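Local coordinates for PrgA (PDB 6Z9K), which provides surface exclusion that protects enterococcal cells against unwanted conjugation, and is represented here by its metal-binding CAP domain, at residues Asp25-Leu30 with His185-Leu190; Lys40-Met45 with Met174-Gly179; Ala110-Thr115 with Ala129-Phe134; Gly149-Glu154 with Val199-Glu204. One frame throughout, in Å; residues are numbered along the deposited sequence. Where two conformers were deposited one is given.

Contact 1 (Asp25-Leu30 with His185-Leu190); sequences DYDTKL and HLHSLL
Asp27 and His187 reach for each other from opposite directions and join the short helix 26-29 to helix 184-189. NE2 of His187 donates to OD1 of Asp27 over 2.8 Å, and the bond is nearly straight, with an N-H...O angle of 173°. The acceptor lies in the plane of the imidazole, and the nitrogen comes in on the syn side of the carboxylate, though somewhat out of its plane; the two flat groups are twisted, their planes 35° apart. Beside this bond is the tightly packed part. Leu186 has its CG anti to the backbone N (chi1 168°), which brings methyl CD2 to 3.6 Å from CE2 of Tyr26, while the same methyl lies 3.7 Å from OD1 of Asp27. The buried tyrosine is anchored at its hydroxyl by Glu39 of helix 32-45. Tyr26 and Leu186 are thus enclosed, whereas the Asp27-His187 pair is only partly buried and forms the solvent side of the contact. The polar link is a histidine-carboxylate hydrogen bond, made one helix position beyond Leu186 and two beyond His185, a ligand of the magnesium ion bound by this CAP domain.

Contact 2 (Lys40-Met45 with Met174-Gly179); sequences KTALEM and MLFDDG
Phe176 and Asp177, at the point where helix 160-176 gives way to a loop, receive Ala42 and Leu43 from helix 32-45. In sequence order, Leu175 contributes first, and indirectly: its CB stands 3.8 Å above the Phe176 ring plane, over the centre of the ring. The opposite face of Phe176 takes the methyl of Ala42, so the ring is sandwiched between aliphatic carbons. CB of Ala42 lies 3.6 Å from the ring centroid and 19° off the normal, a CH-pi contact; it is displaced toward the rim, where CG of Phe176 is its nearest atom at 3.4 Å. Such close packing fits the short separation of the backbones, with the CA atoms of Ala42 and Phe176 6.4 Å apart. The carbonyl O of Phe176 is buried here and has no polar partner; CD1 of Leu43 is 4.3 Å from it. At Asp177 the chain leaves helical geometry. CG of this aspartate is anti to the backbone N (chi1 -166°), and Leu43 crosses the side chain at about a right angle, its CD1 4.0 Å from Asp177 CG, while the carboxylate pairs with Arg180. OD2 of Asp178 accepts a hydrogen bond from the backbone N of Leu186, and OD1 one from ND1 of His185. Around the contact, Phe22 meets the Phe176 ring edge-to-face, Pro19 touches both Ala42 and Phe176, and Leu43 extends over Val172 and Asn173, so helix 32-45 is seated on the C-terminal end of helix 160-176.

Contact 3 (Ala110-Thr115 with Ala129-Phe134); sequences AKYSDT and AKENGF
Tyr112 and Glu131 bridge two helix ends whose backbones stay well apart, the nearest CA atoms, those of Tyr112 and Ala129, being 10.9 Å from each other. Helix 100-112 ends here, and helix 122-132 closes in a Schellman motif: Gly133 takes a positive phi of 86°, with Phe134 N bonded back to Ala129 O at 2.8 Å and Gly133 N to Lys130 O at 3.2 Å. This is a surface contact of the CAP domain, away from the metal site, and it rests on a single pair of side chains. Each has its CG anti to the carbonyl carbon, and the glutamate then runs extended (chi2 173°), so that the two long groups advance from opposite directions across the gap. The phenol OH of Tyr112 donates to OE1 of Glu131 in a short hydrogen bond of 2.5 Å. The acceptor lies near the plane of the tyrosine ring, at its edge, and accepts the hydrogen bond through its syn lone pair; the carboxylate itself stands nearly upright to the ring, the planes 80° apart. A salt bridge from Lys127, one turn earlier on helix 122-132, engages the second oxygen and probably favours the charged form of the glutamate. Ala124 of that helix also packs against Tyr112. OE2 of Glu131 lies 3.4 Å from Tyr112 OH, at too poor an angle for a hydrogen bond.

Contact 4 (Gly149-Glu154 with Val199-Glu204); sequences GYYETE and VSLSGE
Tyr151 and Thr153 both set a side-chain group between the backbone N and the carbonyl carbon, CG in the tyrosine (chi1 72°) and OG1 in the threonine (chi1 47°), and so direct their hydroxyls at segment 199-204. OG1 of Thr153 donates to the carbonyl O of Glu204 over 3.0 Å; it lies in the carbonyl plane, with a C=O...donor angle of 153°. The tyrosine reaches farther back along the strand. Tyr151 OH rests 3.6 Å from Leu201 CB and 3.7 Å from Leu201 CD2, an apolar approach for an oxygen whose hydrogen bond goes instead to the backbone O of Lys211. Gly203, with an extended backbone and positive phi, lies between the two places where the loop meets the strand end. The irregular loop 149-154 thereby lies against the end of strand 196-202, an outermost strand of the three-stranded antiparallel sheet. Ile212 of the adjacent strand 211-217 packs on Tyr151, which also touches Ser166 of helix 160-176. Leu201 packs on Leu163 of that helix and on Leu76 of helix 70-90, while Ile65, from the loop after strand 62-64, touches Tyr151, Thr153 and Leu201 alike.

Contacts 1 and 2 touch, their centres 12 Å apart; their helices also follow one another in the chain, 26-29 before 32-45 and 160-176 before 184-189. Asp178 of contact 2 joins them: its OD1 lies 2.6 Å from ND1 of the magnesium ligand His185 in contact 1, probably hydrogen-bonded and so probably orienting that ring. The other residue at the magnesium ion is Leu146. Contacts 3 and 4, with centres 17 Å apart, also touch, most closely where Thr115 OG1 and Glu204 OE2 approach to 2.6 Å. Contact 4 lies across the chain's centre from contact 1, about 27 Å between centres, yet the side chain of Ser202 is about 12 Å from the magnesium ion.

Contact 1 (Asp25-Leu30 with His185-Leu190)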
loop_
_atom_site.group_PDB
_atom_site.type_symbol
_atom_site.label_atom_id
_atom_site.label_comp_id
_atom_site.label_asym_id
_atom_site.label_seq_id
_atom_site.Cartn_x
_atom_site.Cartn_y
_atom_site.Cartn_z
ATOM N N ASP A 25 -14.117 6.567 -8.144
ATOM C CA ASP A 25 -14.989 5.746 -9.025
ATOM C C ASP A 25 -14.900 6.289 -10.445
ATOM O O ASP A 25 -15.903 6.214 -11.194
ATOM C CB ASP A 25 -16.417 5.714 -8.472
ATOM C CG ASP A 25 -17.051 7.060 -8.250
ATOM O OD1 ASP A 25 -16.329 8.057 -8.413
ATOM O OD2 ASP A 25 -18.295 7.105 -7.973
ATOM N N TYR A 26 -13.736 6.779 -10.853
ATOM C CA TYR A 26 -13.592 7.412 -12.186
ATOM C C TYR A 26 -13.972 6.399 -13.288
ATOM O O TYR A 26 -14.358 6.815 -14.401
ATOM C CB TYR A 26 -12.194 8.000 -12.372
ATOM C CG TYR A 26 -11.065 7.029 -12.652
ATOM C CD1 TYR A 26 -10.871 6.491 -13.922
ATOM C CD2 TYR A 26 -10.135 6.750 -11.671
ATOM C CE1 TYR A 26 -9.820 5.627 -14.185
ATOM C CE2 TYR A 26 -9.086 5.868 -11.920
ATOM C CZ TYR A 26 -8.921 5.329 -13.185
ATOM O OH TYR A 26 -7.853 4.501 -13.453
ATOM N N ASP A 27 -13.788 5.103 -13.012
ATOM C CA ASP A 27 -14.049 4.049 -14.032
ATOM C C ASP A 27 -15.529 4.023 -14.446
ATOM O O ASP A 27 -15.831 3.512 -15.575
ATOM C CB ASP A 27 -13.563 2.683 -13.509
ATOM C CG ASP A 27 -14.194 2.349 -12.183
ATOM O OD1 ASP A 27 -13.900 3.046 -11.194
ATOM O OD2 ASP A 27 -14.931 1.331 -12.134
ATOM N N THR A 28 -16.438 4.488 -13.604
ATOM C CA THR A 28 -17.875 4.569 -13.933
ATOM C C THR A 28 -18.333 6.010 -14.119
ATOM O O THR A 28 -19.336 6.202 -14.816
ATOM C CB THR A 28 -18.723 3.840 -12.900
ATOM O OG1 THR A 28 -18.397 4.293 -11.594
ATOM C CG2 THR A 28 -18.550 2.340 -12.965
ATOM N N LYS A 29 -17.633 6.991 -13.553
ATOM C CA LYS A 29 -18.074 8.387 -13.715
ATOM C C LYS A 29 -17.673 8.926 -15.082
ATOM O O LYS A 29 -18.376 9.829 -15.551
ATOM C CB LYS A 29 -17.534 9.274 -12.592
ATOM C CG LYS A 29 -18.105 8.888 -11.226
ATOM C CD LYS A 29 -18.371 10.068 -10.295
ATOM C CE LYS A 29 -17.088 10.709 -9.820
ATOM N NZ LYS A 29 -17.203 11.292 -8.466
ATOM N N LEU A 30 -16.552 8.511 -15.641
ATOM C CA LEU A 30 -15.956 9.109 -16.844
ATOM C C LEU A 30 -16.266 8.235 -18.068
ATOM O O LEU A 30 -16.532 7.020 -17.929
ATOM C CB LEU A 30 -14.452 9.288 -16.674
ATOM C CG LEU A 30 -13.993 10.172 -15.499
ATOM C CD1 LEU A 30 -12.488 10.260 -15.497
ATOM C CD2 LEU A 30 -14.641 11.561 -15.555
ATOM N N HIS A 185 -8.729 -2.821 -7.140
ATOM C CA HIS A 185 -7.707 -2.221 -6.234
ATOM C C HIS A 185 -7.907 -0.716 -6.071
ATOM O O HIS A 185 -7.797 -0.190 -4.954
ATOM C CB HIS A 185 -6.302 -2.413 -6.777
ATOM C CG HIS A 185 -6.028 -3.841 -7.044
ATOM N ND1 HIS A 185 -6.114 -4.376 -8.313
ATOM C CD2 HIS A 185 -5.819 -4.866 -6.200
ATOM C CE1 HIS A 185 -5.912 -5.693 -8.242
ATOM N NE2 HIS A 185 -5.716 -6.030 -6.952
ATOM N N LEU A 186 -8.209 -0.045 -7.163
ATOM C CA LEU A 186 -8.638 1.379 -7.064
ATOM C C LEU A 186 -9.738 1.508 -5.999
ATOM O O LEU A 186 -9.629 2.381 -5.071
ATOM C CB LEU A 186 -9.104 1.890 -8.420
ATOM C CG LEU A 186 -9.823 3.235 -8.366
ATOM C CD1 LEU A 186 -8.837 4.343 -8.109
ATOM C CD2 LEU A 186 -10.583 3.485 -9.659
ATOM N N HIS A 187 -10.820 0.724 -6.128
ATOM C CA HIS A 187 -11.980 0.833 -5.227
ATOM C C HIS A 187 -11.587 0.479 -3.800
ATOM O O HIS A 187 -12.025 1.141 -2.846
ATOM C CB HIS A 187 -13.120 -0.061 -5.738
ATOM C CG HIS A 187 -13.571 0.345 -7.096
ATOM N ND1 HIS A 187 -14.304 -0.501 -7.902
ATOM C CD2 HIS A 187 -13.324 1.466 -7.813
ATOM C CE1 HIS A 187 -14.522 0.090 -9.052
ATOM N NE2 HIS A 187 -13.950 1.316 -9.030
ATOM N N SER A 188 -10.736 -0.533 -3.645
ATOM C CA SER A 188 -10.346 -0.952 -2.305
ATOM C C SER A 188 -9.471 0.081 -1.592
ATOM O O SER A 188 -9.708 0.385 -0.425
ATOM C CB SER A 188 -9.672 -2.292 -2.396
ATOM O OG SER A 188 -9.325 -2.698 -1.096
ATOM N N LEU A 189 -8.421 0.541 -2.257
ATOM C CA LEU A 189 -7.481 1.506 -1.657
ATOM C C LEU A 189 -8.225 2.802 -1.299
ATOM O O LEU A 189 -7.829 3.488 -0.344
ATOM C CB LEU A 189 -6.345 1.773 -2.643
ATOM C CG LEU A 189 -5.353 0.657 -2.900
ATOM C CD1 LEU A 189 -4.390 1.122 -3.974
ATOM C CD2 LEU A 189 -4.585 0.302 -1.638
ATOM N N LEU A 190 -9.278 3.144 -2.058
ATOM C CA LEU A 190 -9.984 4.404 -1.808
ATOM C C LEU A 190 -11.339 4.136 -1.181
ATOM O O LEU A 190 -12.193 5.014 -1.235
ATOM C CB LEU A 190 -10.085 5.173 -3.128
ATOM C CG LEU A 190 -8.766 5.527 -3.777
ATOM C CD1 LEU A 190 -9.021 6.384 -5.020
ATOM C CD2 LEU A 190 -7.830 6.303 -2.809
#

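Contact 2 (Lys40-Met45 with Met174-Gly179)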
loop_
_atom_site.group_PDB
_atom_site.type_symbol
_atom_site.label_atom_id
_atom_site.label_comp_id
_atom_site.label_asym_id
_atom_site.label_seq_id
_atom_site.Cartn_x
_atom_site.Cartn_y
_atom_site.Cartn_z
ATOM N N LYS A 40 -3.492 7.671 -19.087
ATOM C CA LYS A 40 -2.245 7.970 -19.823
ATOM C C LYS A 40 -1.527 9.149 -19.147
ATOM O O LYS A 40 -0.279 9.066 -18.902
ATOM C CB LYS A 40 -2.544 8.256 -21.281
ATOM C CG LYS A 40 -1.324 8.583 -22.117
ATOM C CD LYS A 40 -1.720 8.985 -23.509
ATOM C CE LYS A 40 -0.539 9.428 -24.354
ATOM N NZ LYS A 40 -0.045 8.246 -25.102
ATOM N N THR A 41 -2.283 10.166 -18.761
ATOM C CA THR A 41 -1.755 11.391 -18.106
ATOM C C THR A 41 -1.129 10.956 -16.768
ATOM O O THR A 41 0.004 11.336 -16.415
ATOM C CB THR A 41 -2.871 12.411 -17.839
ATOM O OG1 THR A 41 -3.344 12.828 -19.119
ATOM C CG2 THR A 41 -2.412 13.611 -17.043
ATOM N N ALA A 42 -1.900 10.263 -15.957
ATOM C CA ALA A 42 -1.475 9.952 -14.591
ATOM C C ALA A 42 -0.236 9.043 -14.624
ATOM O O ALA A 42 0.637 9.204 -13.765
ATOM C CB ALA A 42 -2.574 9.272 -13.854
ATOM N N LEU A 43 -0.182 8.053 -15.509
ATOM C CA LEU A 43 1.018 7.155 -15.539
ATOM C C LEU A 43 2.261 7.944 -15.977
ATOM O O LEU A 43 3.330 7.791 -15.355
ATOM C CB LEU A 43 0.752 5.978 -16.469
ATOM C CG LEU A 43 -0.271 4.971 -15.948
ATOM C CD1 LEU A 43 -0.688 4.005 -17.033
ATOM C CD2 LEU A 43 0.247 4.203 -14.741
ATOM N N GLU A 44 2.114 8.823 -16.972
ATOM C CA GLU A 44 3.211 9.710 -17.415
ATOM C C GLU A 44 3.702 10.591 -16.258
ATOM O O GLU A 44 4.905 10.701 -16.073
ATOM C CB GLU A 44 2.732 10.543 -18.608
ATOM C CG GLU A 44 3.707 11.634 -19.036
ATOM C CD GLU A 44 5.062 11.152 -19.530
ATOM O OE1 GLU A 44 5.173 9.942 -19.834
ATOM O OE2 GLU A 44 6.009 12.006 -19.651
ATOM N N MET A 45 2.794 11.220 -15.524
ATOM C CA MET A 45 3.107 12.245 -14.506
ATOM C C MET A 45 3.665 11.567 -13.243
ATOM O O MET A 45 4.186 12.278 -12.381
ATOM C CB MET A 45 1.858 13.072 -14.176
ATOM C CG MET A 45 1.440 13.973 -15.332
ATOM S SD MET A 45 2.726 15.225 -15.680
ATOM C CE MET A 45 3.278 14.728 -17.305
ATOM N N MET A 174 -2.172 0.692 -9.163
ATOM C CA MET A 174 -3.492 0.355 -8.640
ATOM C C MET A 174 -4.437 1.553 -8.775
ATOM O O MET A 174 -5.599 1.335 -9.053
ATOM C CB MET A 174 -3.410 -0.109 -7.200
ATOM C CG MET A 174 -2.795 -1.494 -7.112
ATOM S SD MET A 174 -2.637 -2.026 -5.377
ATOM C CE MET A 174 -2.191 -3.738 -5.641
ATOM N N LEU A 175 -3.938 2.775 -8.588
ATOM C CA LEU A 175 -4.821 3.969 -8.701
ATOM C C LEU A 175 -5.108 4.305 -10.168
ATOM O O LEU A 175 -6.196 4.847 -10.408
ATOM C CB LEU A 175 -4.144 5.149 -8.016
ATOM C CG LEU A 175 -3.958 4.990 -6.527
ATOM C CD1 LEU A 175 -3.076 6.107 -5.985
ATOM C CD2 LEU A 175 -5.270 5.010 -5.800
ATOM N N PHE A 176 -4.192 4.086 -11.106
ATOM C CA PHE A 176 -4.329 4.646 -12.474
ATOM C C PHE A 176 -4.258 3.614 -13.594
ATOM O O PHE A 176 -4.382 4.031 -14.747
ATOM C CB PHE A 176 -3.282 5.735 -12.718
ATOM C CG PHE A 176 -3.202 6.759 -11.640
ATOM C CD1 PHE A 176 -4.321 7.505 -11.266
ATOM C CD2 PHE A 176 -1.983 7.065 -11.072
ATOM C CE1 PHE A 176 -4.222 8.459 -10.266
ATOM C CE2 PHE A 176 -1.899 8.009 -10.075
ATOM C CZ PHE A 176 -3.003 8.727 -9.682
ATOM N N ASP A 177 -4.013 2.327 -13.301
ATOM C CA ASP A 177 -3.847 1.344 -14.392
ATOM C C ASP A 177 -4.481 0.033 -13.978
ATOM O O ASP A 177 -3.920 -1.011 -14.319
ATOM C CB ASP A 177 -2.383 1.203 -14.784
ATOM C CG ASP A 177 -2.220 0.485 -16.094
ATOM O OD1 ASP A 177 -3.177 0.535 -16.904
ATOM O OD2 ASP A 177 -1.148 -0.100 -16.275
ATOM N N ASP A 178 -5.628 0.090 -13.299
ATOM C CA ASP A 178 -6.246 -1.119 -12.691
ATOM C C ASP A 178 -7.374 -1.671 -13.557
ATOM O O ASP A 178 -8.124 -2.448 -13.055
ATOM C CB ASP A 178 -6.806 -0.784 -11.319
ATOM C CG ASP A 178 -6.932 -1.913 -10.360
ATOM O OD1 ASP A 178 -6.054 -2.817 -10.450
ATOM O OD2 ASP A 178 -7.873 -1.880 -9.528
ATOM N N GLY A 179 -7.506 -1.268 -14.807
ATOM C CA GLY A 179 -8.707 -1.595 -15.614
ATOM C C GLY A 179 -8.711 -3.050 -16.049
ATOM O O GLY A 179 -9.806 -3.583 -16.271
#

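Contact 3 (Ala110-Thr115 with Ala129-Phe134)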
loop_
_atom_site.group_PDB
_atom_site.type_symbol
_atom_site.label_atom_id
_atom_site.label_comp_id
_atom_site.label_asym_id
_atom_site.label_seq_id
_atom_site.Cartn_x
_atom_site.Cartn_y
_atom_site.Cartn_z
ATOM N N ALA A 110 1.172 -12.346 5.807
ATOM C CA ALA A 110 2.382 -12.596 4.995
ATOM C C ALA A 110 2.957 -13.965 5.380
ATOM O O ALA A 110 3.223 -14.801 4.455
ATOM C CB ALA A 110 3.342 -11.424 5.184
ATOM N N LYS A 111 3.097 -14.226 6.668
ATOM C CA LYS A 111 3.661 -15.491 7.200
ATOM C C LYS A 111 2.831 -16.698 6.725
ATOM O O LYS A 111 3.399 -17.735 6.329
ATOM C CB LYS A 111 3.614 -15.437 8.728
ATOM C CG LYS A 111 4.264 -16.611 9.406
ATOM C CD LYS A 111 4.490 -16.360 10.872
ATOM C CE LYS A 111 3.241 -16.294 11.712
ATOM N NZ LYS A 111 3.565 -16.763 13.077
ATOM N N TYR A 112 1.513 -16.568 6.704
ATOM C CA TYR A 112 0.609 -17.683 6.388
ATOM C C TYR A 112 0.412 -17.831 4.881
ATOM O O TYR A 112 -0.150 -18.860 4.483
ATOM C CB TYR A 112 -0.721 -17.495 7.109
ATOM C CG TYR A 112 -0.643 -17.600 8.619
ATOM C CD1 TYR A 112 0.428 -18.214 9.269
ATOM C CD2 TYR A 112 -1.693 -17.158 9.399
ATOM C CE1 TYR A 112 0.456 -18.345 10.646
ATOM C CE2 TYR A 112 -1.688 -17.276 10.768
ATOM C CZ TYR A 112 -0.616 -17.911 11.395
ATOM O OH TYR A 112 -0.630 -18.036 12.759
ATOM N N SER A 113 0.778 -16.822 4.084
ATOM C CA SER A 113 0.530 -16.863 2.619
ATOM C C SER A 113 1.543 -17.780 1.910
ATOM O O SER A 113 2.747 -17.650 2.144
ATOM C CB SER A 113 0.539 -15.483 2.010
ATOM O OG SER A 113 -0.618 -14.764 2.425
ATOM N N ASP A 114 1.015 -18.645 1.071
ATOM C CA ASP A 114 1.792 -19.628 0.266
ATOM C C ASP A 114 2.766 -18.853 -0.639
ATOM O O ASP A 114 2.304 -18.140 -1.552
ATOM C CB ASP A 114 0.813 -20.563 -0.442
ATOM C CG ASP A 114 1.446 -21.535 -1.409
ATOM O OD1 ASP A 114 2.743 -21.587 -1.444
ATOM O OD2 ASP A 114 0.673 -22.290 -2.079
ATOM N N THR A 115 4.075 -19.027 -0.438
ATOM C CA THR A 115 5.087 -18.251 -1.192
ATOM C C THR A 115 5.104 -18.703 -2.642
ATOM O O THR A 115 5.643 -17.904 -3.485
ATOM C CB THR A 115 6.477 -18.357 -0.575
ATOM O OG1 THR A 115 6.767 -19.748 -0.436
ATOM C CG2 THR A 115 6.562 -17.653 0.755
ATOM N N ALA A 129 -6.926 -13.388 10.057
ATOM C CA ALA A 129 -8.032 -12.550 10.549
ATOM C C ALA A 129 -8.539 -13.141 11.857
ATOM O O ALA A 129 -8.601 -12.430 12.883
ATOM C CB ALA A 129 -9.100 -12.475 9.500
ATOM N N LYS A 130 -8.825 -14.429 11.878
ATOM C CA LYS A 130 -9.416 -15.024 13.091
ATOM C C LYS A 130 -8.453 -14.841 14.279
ATOM O O LYS A 130 -8.874 -14.438 15.387
ATOM C CB LYS A 130 -9.705 -16.489 12.852
ATOM C CG LYS A 130 -10.236 -17.160 14.114
ATOM C CD LYS A 130 -10.318 -18.638 14.021
ATOM C CE LYS A 130 -10.672 -19.247 15.380
ATOM N NZ LYS A 130 -12.123 -19.496 15.502
ATOM N N GLU A 131 -7.153 -15.073 14.060
ATOM C CA GLU A 131 -6.186 -15.023 15.171
ATOM C C GLU A 131 -5.975 -13.601 15.665
ATOM O O GLU A 131 -5.521 -13.442 16.825
ATOM C CB GLU A 131 -4.878 -15.603 14.706
ATOM C CG GLU A 131 -4.985 -17.094 14.494
ATOM C CD GLU A 131 -3.746 -17.722 13.867
ATOM O OE1 GLU A 131 -2.663 -17.102 13.908
ATOM O OE2 GLU A 131 -3.880 -18.878 13.417
ATOM N N ASN A 132 -6.263 -12.603 14.837
ATOM C CA ASN A 132 -6.101 -11.180 15.198
ATOM C C ASN A 132 -7.429 -10.530 15.592
ATOM O O ASN A 132 -7.418 -9.317 15.883
ATOM C CB ASN A 132 -5.403 -10.424 14.059
ATOM C CG ASN A 132 -3.917 -10.746 14.023
ATOM O OD1 ASN A 132 -3.147 -10.136 14.750
ATOM N ND2 ASN A 132 -3.525 -11.779 13.289
ATOM N N GLY A 133 -8.492 -11.296 15.685
ATOM C CA GLY A 133 -9.787 -10.830 16.184
ATOM C C GLY A 133 -10.622 -10.194 15.091
ATOM O O GLY A 133 -11.634 -9.534 15.445
ATOM N N PHE A 134 -10.282 -10.406 13.825
ATOM C CA PHE A 134 -11.057 -9.881 12.684
ATOM C C PHE A 134 -12.038 -10.932 12.184
ATOM O O PHE A 134 -11.807 -12.138 12.266
ATOM C CB PHE A 134 -10.101 -9.450 11.570
ATOM C CG PHE A 134 -9.305 -8.228 11.912
ATOM C CD1 PHE A 134 -8.133 -8.323 12.649
ATOM C CD2 PHE A 134 -9.746 -6.953 11.577
ATOM C CE1 PHE A 134 -7.387 -7.227 12.996
ATOM C CE2 PHE A 134 -8.987 -5.838 11.905
ATOM C CZ PHE A 134 -7.824 -5.958 12.619
#

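Contact 4 (Gly149-Glu154 with Val199-Glu204)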
loop_
_atom_site.group_PDB
_atom_site.type_symbol
_atom_site.label_atom_id
_atom_site.label_comp_id
_atom_site.label_asym_id
_atom_site.label_seq_id
_atom_site.Cartn_x
_atom_site.Cartn_y
_atom_site.Cartn_z
ATOM N N GLY A 149 5.783 -9.300 -8.024
ATOM C CA GLY A 149 6.767 -9.186 -9.115
ATOM C C GLY A 149 7.274 -7.759 -9.279
ATOM O O GLY A 149 7.775 -7.425 -10.378
ATOM N N TYR A 150 7.209 -6.977 -8.209
ATOM C CA TYR A 150 7.692 -5.581 -8.233
ATOM C C TYR A 150 9.148 -5.525 -7.780
ATOM O O TYR A 150 9.777 -4.478 -7.993
ATOM C CB TYR A 150 6.840 -4.702 -7.327
ATOM C CG TYR A 150 5.557 -4.281 -7.955
ATOM C CD1 TYR A 150 4.412 -5.056 -7.872
ATOM C CD2 TYR A 150 5.451 -3.076 -8.647
ATOM C CE1 TYR A 150 3.245 -4.676 -8.498
ATOM C CE2 TYR A 150 4.284 -2.672 -9.239
ATOM C CZ TYR A 150 3.162 -3.459 -9.168
ATOM O OH TYR A 150 2.092 -2.956 -9.838
ATOM N N TYR A 151 9.672 -6.583 -7.166
ATOM C CA TYR A 151 11.063 -6.615 -6.623
ATOM C C TYR A 151 11.570 -8.069 -6.552
ATOM O O TYR A 151 10.834 -8.965 -6.903
ATOM C CB TYR A 151 11.155 -5.873 -5.278
ATOM C CG TYR A 151 10.514 -6.589 -4.117
ATOM C CD1 TYR A 151 9.146 -6.558 -3.910
ATOM C CD2 TYR A 151 11.268 -7.231 -3.167
ATOM C CE1 TYR A 151 8.530 -7.234 -2.857
ATOM C CE2 TYR A 151 10.683 -7.886 -2.098
ATOM C CZ TYR A 151 9.308 -7.888 -1.924
ATOM O OH TYR A 151 8.712 -8.560 -0.875
ATOM N N GLU A 152 12.854 -8.257 -6.238
ATOM C CA GLU A 152 13.526 -9.586 -6.119
ATOM C C GLU A 152 14.285 -9.653 -4.794
ATOM O O GLU A 152 14.782 -8.623 -4.397
ATOM C CB GLU A 152 14.525 -9.817 -7.260
ATOM C CG GLU A 152 13.886 -9.931 -8.637
ATOM C CD GLU A 152 13.527 -8.602 -9.286
ATOM O OE1 GLU A 152 12.348 -8.418 -9.671
ATOM O OE2 GLU A 152 14.418 -7.769 -9.417
ATOM N N THR A 153 14.395 -10.845 -4.193
ATOM C CA THR A 153 15.118 -11.117 -2.923
ATOM C C THR A 153 16.450 -11.811 -3.250
ATOM O O THR A 153 16.380 -12.846 -3.919
ATOM C CB THR A 153 14.281 -12.004 -1.991
ATOM O OG1 THR A 153 13.733 -13.134 -2.681
ATOM C CG2 THR A 153 13.131 -11.230 -1.373
ATOM N N GLU A 154 17.592 -11.200 -2.906
ATOM C CA GLU A 154 18.937 -11.854 -2.978
ATOM C C GLU A 154 19.269 -12.279 -1.556
ATOM O O GLU A 154 19.523 -11.389 -0.730
ATOM C CB GLU A 154 20.013 -10.914 -3.502
ATOM C CG GLU A 154 21.427 -11.465 -3.300
ATOM C CD GLU A 154 22.466 -11.041 -4.325
ATOM O OE1 GLU A 154 22.100 -10.316 -5.283
ATOM O OE2 GLU A 154 23.647 -11.443 -4.176
ATOM N N VAL A 199 1.495 -2.885 6.108
ATOM C CA VAL A 199 2.186 -3.424 4.901
ATOM C C VAL A 199 3.113 -4.548 5.315
ATOM O O VAL A 199 3.927 -4.362 6.206
ATOM C CB VAL A 199 2.970 -2.323 4.151
ATOM C CG1 VAL A 199 3.638 -2.891 2.907
ATOM C CG2 VAL A 199 2.059 -1.148 3.813
ATOM N N SER A 200 3.013 -5.667 4.636
ATOM C CA SER A 200 3.972 -6.752 4.867
ATOM C C SER A 200 4.521 -7.242 3.531
ATOM O O SER A 200 4.073 -6.831 2.455
ATOM C CB SER A 200 3.305 -7.856 5.623
ATOM O OG SER A 200 2.119 -8.263 4.942
ATOM N N LEU A 201 5.467 -8.151 3.651
ATOM C CA LEU A 201 6.259 -8.670 2.514
ATOM C C LEU A 201 6.379 -10.186 2.700
ATOM O O LEU A 201 6.468 -10.636 3.846
ATOM C CB LEU A 201 7.674 -8.082 2.556
ATOM C CG LEU A 201 7.798 -6.562 2.574
ATOM C CD1 LEU A 201 9.266 -6.161 2.778
ATOM C CD2 LEU A 201 7.224 -5.963 1.321
ATOM N N SER A 202 6.397 -10.944 1.618
ATOM C CA SER A 202 6.620 -12.399 1.739
ATOM C C SER A 202 7.391 -12.886 0.513
ATOM O O SER A 202 7.353 -12.231 -0.554
ATOM C CB SER A 202 5.332 -13.156 1.952
ATOM O OG SER A 202 4.473 -13.151 0.832
ATOM N N GLY A 203 7.986 -14.060 0.692
ATOM C CA GLY A 203 8.728 -14.650 -0.416
ATOM C C GLY A 203 9.819 -15.550 0.117
ATOM O O GLY A 203 10.376 -15.235 1.162
ATOM N N GLU A 204 10.171 -16.531 -0.687
ATOM C CA GLU A 204 11.351 -17.390 -0.460
ATOM C C GLU A 204 12.602 -16.545 -0.645
ATOM O O GLU A 204 12.535 -15.530 -1.309
ATOM C CB GLU A 204 11.366 -18.549 -1.455
ATOM C CG GLU A 204 10.240 -19.527 -1.249
ATOM C CD GLU A 204 10.204 -20.128 0.148
ATOM O OE1 GLU A 204 11.310 -20.439 0.703
ATOM O OE2 GLU A 204 9.077 -20.306 0.679
#